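Local coordinates for protein NAD-dependent aldehyde dehydrogenase (Burkholderia multivorans, PDB 5UJU) that probably oxidises aldehydes to carboxylic acids with NAD+ as the hydride acceptor, as members of the aldehyde dehydrogenase family do, at residues T388-Q402 / L426-P439. Residues are numbered along the deposited sequence; the frame is centred on the assembly and turned at random.
Sequences TGDPARSVELIGAIQ and LQHPAFPDARVRTP
Ile-401 and Arg-435 anchor the polar end of a mostly apolar helix-to-loop contact, in which helix 391-398 and the extended residues after it meet the connection between the antiparallel strands 418-421 and 440-445, at one side of a seven-stranded mixed sheet. It illustrates how a long inter-strand loop can be fixed by apolar contacts along a short helix and, just beyond it, by one backbone bond, an arginine bond and a bridging water. Val-395 lays CG1 over one face of the His-428 imidazole, a CH-pi contact 3.8 Å from the centroid, while Phe-431 CD2 sits over the rim of the opposite face; Ala-430 N donates in the ring plane to ND1. Further along the helix, Ile-398 CD1 rests against two neighbouring methyls, Val-436 CG1 (3.6 Å) and Leu-426 CD1 (3.8 Å). Beyond Gly-399, Ile-401 N binds Arg-435 O at 2.8 Å, nearly straight at 168°. The arginine side chain, bent at chi3 (-64°), carries NH1 back to Ile-401 O, also at 2.8 Å, with that oxygen in the guanidinium plane. One water accepts from Arg-437 N and donates to Gly-399 O. Asp-404 forms a salt bridge with Arg-435 NE; carboxylate and main-chain carbonyl together should restrict the guanidinium's rotation.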
# COMPACT_ATOMS: atom_id res chain seq x y z
N THR A 388 38.79 15.46 11.76
CA THR A 388 37.94 15.65 12.93
C THR A 388 38.69 16.09 14.19
O THR A 388 38.04 16.56 15.13
CB THR A 388 37.16 14.36 13.26
OG1 THR A 388 38.08 13.32 13.64
CG2 THR A 388 36.35 13.91 12.07
N GLY A 389 40.02 15.98 14.24
CA GLY A 389 40.71 16.13 15.52
C GLY A 389 40.77 17.56 16.05
O GLY A 389 40.88 17.76 17.27
N ASP A 390 40.71 18.56 15.17
CA ASP A 390 40.87 19.95 15.58
C ASP A 390 39.52 20.64 15.68
O ASP A 390 38.79 20.67 14.68
CB ASP A 390 41.75 20.70 14.60
CG ASP A 390 41.88 22.15 14.97
OD1 ASP A 390 42.40 22.41 16.07
OD2 ASP A 390 41.42 23.03 14.19
N PRO A 391 39.16 21.22 16.83
CA PRO A 391 37.84 21.89 16.94
C PRO A 391 37.56 22.92 15.85
O PRO A 391 36.52 22.85 15.19
CB PRO A 391 37.90 22.53 18.33
CG PRO A 391 38.88 21.70 19.09
CD PRO A 391 39.91 21.25 18.09
N ALA A 392 38.46 23.88 15.64
CA ALA A 392 38.17 24.95 14.67
C ALA A 392 37.96 24.39 13.27
O ALA A 392 37.06 24.83 12.55
CB ALA A 392 39.28 26.00 14.68
N ARG A 393 38.76 23.39 12.87
CA ARG A 393 38.66 22.85 11.53
C ARG A 393 37.56 21.80 11.39
O ARG A 393 37.19 21.45 10.27
CB ARG A 393 40.00 22.23 11.09
CG ARG A 393 41.10 23.26 10.86
CD ARG A 393 42.34 22.66 10.21
NE ARG A 393 43.13 21.82 11.12
CZ ARG A 393 43.08 20.49 11.15
NH1 ARG A 393 42.28 19.83 10.32
NH2 ARG A 393 43.83 19.81 12.01
N SER A 394 37.00 21.31 12.50
CA SER A 394 36.07 20.19 12.43
C SER A 394 34.63 20.51 12.82
O SER A 394 33.75 19.74 12.45
CB SER A 394 36.54 19.05 13.35
OG SER A 394 37.95 18.87 13.23
N VAL A 395 34.37 21.60 13.55
CA VAL A 395 33.05 21.76 14.16
C VAL A 395 31.96 21.87 13.10
O VAL A 395 30.84 21.39 13.29
CB VAL A 395 32.99 22.95 15.13
CG1 VAL A 395 33.75 22.62 16.41
CG2 VAL A 395 33.50 24.23 14.47
N GLU A 396 32.26 22.50 11.97
CA GLU A 396 31.23 22.62 10.96
C GLU A 396 30.97 21.30 10.25
O GLU A 396 29.90 21.14 9.64
CB GLU A 396 31.61 23.71 9.96
CG GLU A 396 31.75 25.10 10.61
CD GLU A 396 30.55 25.50 11.50
OE1 GLU A 396 29.39 25.14 11.17
OE2 GLU A 396 30.75 26.21 12.51
N LEU A 397 31.88 20.34 10.37
CA LEU A 397 31.71 19.02 9.77
C LEU A 397 31.03 18.06 10.73
O LEU A 397 30.05 17.40 10.36
CB LEU A 397 33.08 18.47 9.33
CG LEU A 397 33.17 16.98 8.93
CD1 LEU A 397 32.23 16.65 7.81
CD2 LEU A 397 34.60 16.64 8.52
N ILE A 398 31.51 17.96 11.97
CA ILE A 398 31.00 16.92 12.85
C ILE A 398 29.79 17.37 13.67
O ILE A 398 29.04 16.51 14.16
CB ILE A 398 32.11 16.38 13.77
CG1 ILE A 398 32.56 17.44 14.77
CG2 ILE A 398 33.31 15.91 12.90
CD1 ILE A 398 33.75 16.99 15.63
N GLY A 399 29.57 18.67 13.82
CA GLY A 399 28.41 19.09 14.58
C GLY A 399 28.53 18.66 16.03
O GLY A 399 29.64 18.44 16.55
N ALA A 400 27.39 18.48 16.68
CA ALA A 400 27.36 18.15 18.09
C ALA A 400 26.64 16.83 18.31
O ALA A 400 25.82 16.41 17.49
CB ALA A 400 26.67 19.27 18.91
N ILE A 401 26.96 16.19 19.42
CA ILE A 401 26.35 14.91 19.79
C ILE A 401 24.97 15.17 20.39
O ILE A 401 24.81 16.00 21.29
CB ILE A 401 27.26 14.17 20.78
CG1 ILE A 401 28.63 13.88 20.15
CG2 ILE A 401 26.61 12.91 21.26
CD1 ILE A 401 28.58 12.90 19.00
N GLN A 402 23.96 14.43 19.91
CA GLN A 402 22.58 14.83 20.18
C GLN A 402 22.21 14.67 21.66
O GLN A 402 21.44 15.48 22.19
CB GLN A 402 21.61 14.03 19.30
CG GLN A 402 20.23 14.70 19.08
CD GLN A 402 19.25 14.47 20.22
OE1 GLN A 402 19.27 13.44 20.88
NE2 GLN A 402 18.38 15.46 20.46
N LEU A 426 36.09 17.51 22.18
CA LEU A 426 36.58 18.78 21.67
C LEU A 426 35.90 19.93 22.41
O LEU A 426 34.75 19.83 22.83
CB LEU A 426 36.30 18.91 20.16
CG LEU A 426 36.82 17.85 19.17
CD1 LEU A 426 36.62 18.33 17.75
CD2 LEU A 426 38.30 17.52 19.43
N GLN A 427 36.64 21.03 22.58
CA GLN A 427 36.09 22.27 23.10
C GLN A 427 35.68 23.10 21.90
O GLN A 427 36.53 23.49 21.09
CB GLN A 427 37.08 23.02 23.99
CG GLN A 427 36.52 24.33 24.57
CD GLN A 427 35.40 24.13 25.56
OE1 GLN A 427 35.14 23.01 26.00
NE2 GLN A 427 34.69 25.21 25.89
N HIS A 428 34.38 23.31 21.74
CA HIS A 428 33.88 24.10 20.62
C HIS A 428 34.37 25.54 20.77
O HIS A 428 34.18 26.14 21.83
CB HIS A 428 32.35 24.06 20.57
CG HIS A 428 31.78 24.48 19.25
ND1 HIS A 428 31.94 25.75 18.74
CD2 HIS A 428 31.08 23.79 18.32
CE1 HIS A 428 31.35 25.83 17.56
NE2 HIS A 428 30.81 24.65 17.29
N PRO A 429 34.96 26.13 19.74
CA PRO A 429 35.52 27.48 19.89
C PRO A 429 34.47 28.55 20.16
O PRO A 429 34.81 29.60 20.73
CB PRO A 429 36.23 27.73 18.56
CG PRO A 429 36.35 26.38 17.91
CD PRO A 429 35.18 25.59 18.39
N ALA A 430 33.21 28.33 19.77
CA ALA A 430 32.17 29.34 19.90
C ALA A 430 31.09 29.00 20.92
O ALA A 430 30.36 29.91 21.35
CB ALA A 430 31.48 29.58 18.55
N PHE A 431 30.98 27.74 21.34
CA PHE A 431 29.94 27.29 22.26
C PHE A 431 30.60 26.54 23.40
O PHE A 431 30.83 25.33 23.32
CB PHE A 431 28.91 26.40 21.56
CG PHE A 431 28.08 27.11 20.53
CD1 PHE A 431 27.03 27.93 20.92
CD2 PHE A 431 28.34 26.96 19.18
CE1 PHE A 431 26.25 28.60 19.98
CE2 PHE A 431 27.56 27.62 18.23
CZ PHE A 431 26.51 28.44 18.64
N PRO A 432 30.90 27.24 24.50
CA PRO A 432 31.70 26.63 25.58
C PRO A 432 31.11 25.34 26.14
O PRO A 432 31.87 24.49 26.63
CB PRO A 432 31.71 27.72 26.66
CG PRO A 432 31.44 29.00 25.93
CD PRO A 432 30.53 28.64 24.80
N ASP A 433 29.80 25.17 26.09
CA ASP A 433 29.17 24.00 26.69
C ASP A 433 28.67 23.00 25.66
O ASP A 433 27.91 22.09 26.01
CB ASP A 433 28.02 24.44 27.60
CG ASP A 433 28.50 25.23 28.80
OD1 ASP A 433 29.60 24.92 29.31
OD2 ASP A 433 27.80 26.18 29.21
N ALA A 434 29.09 23.12 24.40
CA ALA A 434 28.66 22.17 23.39
C ALA A 434 29.23 20.78 23.68
O ALA A 434 30.30 20.63 24.28
CB ALA A 434 29.11 22.62 22.00
N ARG A 435 28.47 19.75 23.27
CA ARG A 435 28.82 18.34 23.42
C ARG A 435 29.37 17.86 22.08
O ARG A 435 28.62 17.59 21.14
CB ARG A 435 27.60 17.53 23.85
CG ARG A 435 27.86 16.06 24.16
CD ARG A 435 26.55 15.27 24.20
NE ARG A 435 25.69 15.72 25.28
CZ ARG A 435 24.50 16.30 25.12
NH1 ARG A 435 24.02 16.52 23.91
NH2 ARG A 435 23.81 16.68 26.18
N VAL A 436 30.70 17.77 21.97
CA VAL A 436 31.36 17.45 20.71
C VAL A 436 32.30 16.28 20.95
O VAL A 436 33.13 16.34 21.87
CB VAL A 436 32.13 18.66 20.14
CG1 VAL A 436 32.75 18.34 18.76
CG2 VAL A 436 31.27 19.91 20.06
N ARG A 437 32.21 15.24 20.11
CA ARG A 437 33.04 14.05 20.20
C ARG A 437 33.47 13.60 18.81
O ARG A 437 32.65 13.57 17.89
CB ARG A 437 32.27 12.88 20.85
CG ARG A 437 31.70 13.14 22.21
CD ARG A 437 32.79 13.30 23.23
NE ARG A 437 32.30 13.17 24.61
CZ ARG A 437 31.91 14.19 25.35
NH1 ARG A 437 31.94 15.42 24.85
NH2 ARG A 437 31.48 13.99 26.59
N THR A 438 34.74 13.21 18.67
CA THR A 438 35.28 12.76 17.39
C THR A 438 34.98 11.28 17.18
O THR A 438 34.65 10.57 18.13
CB THR A 438 36.79 13.01 17.32
OG1 THR A 438 37.47 12.28 18.35
CG2 THR A 438 37.08 14.50 17.49
N PRO A 439 35.08 10.78 15.94
CA PRO A 439 34.70 9.38 15.69
C PRO A 439 35.62 8.37 16.34
O PRO A 439 36.84 8.56 16.48
CB PRO A 439 34.75 9.27 14.17
CG PRO A 439 34.58 10.68 13.67
CD PRO A 439 35.29 11.52 14.68
O HOH W 1 30.49 15.98 17.85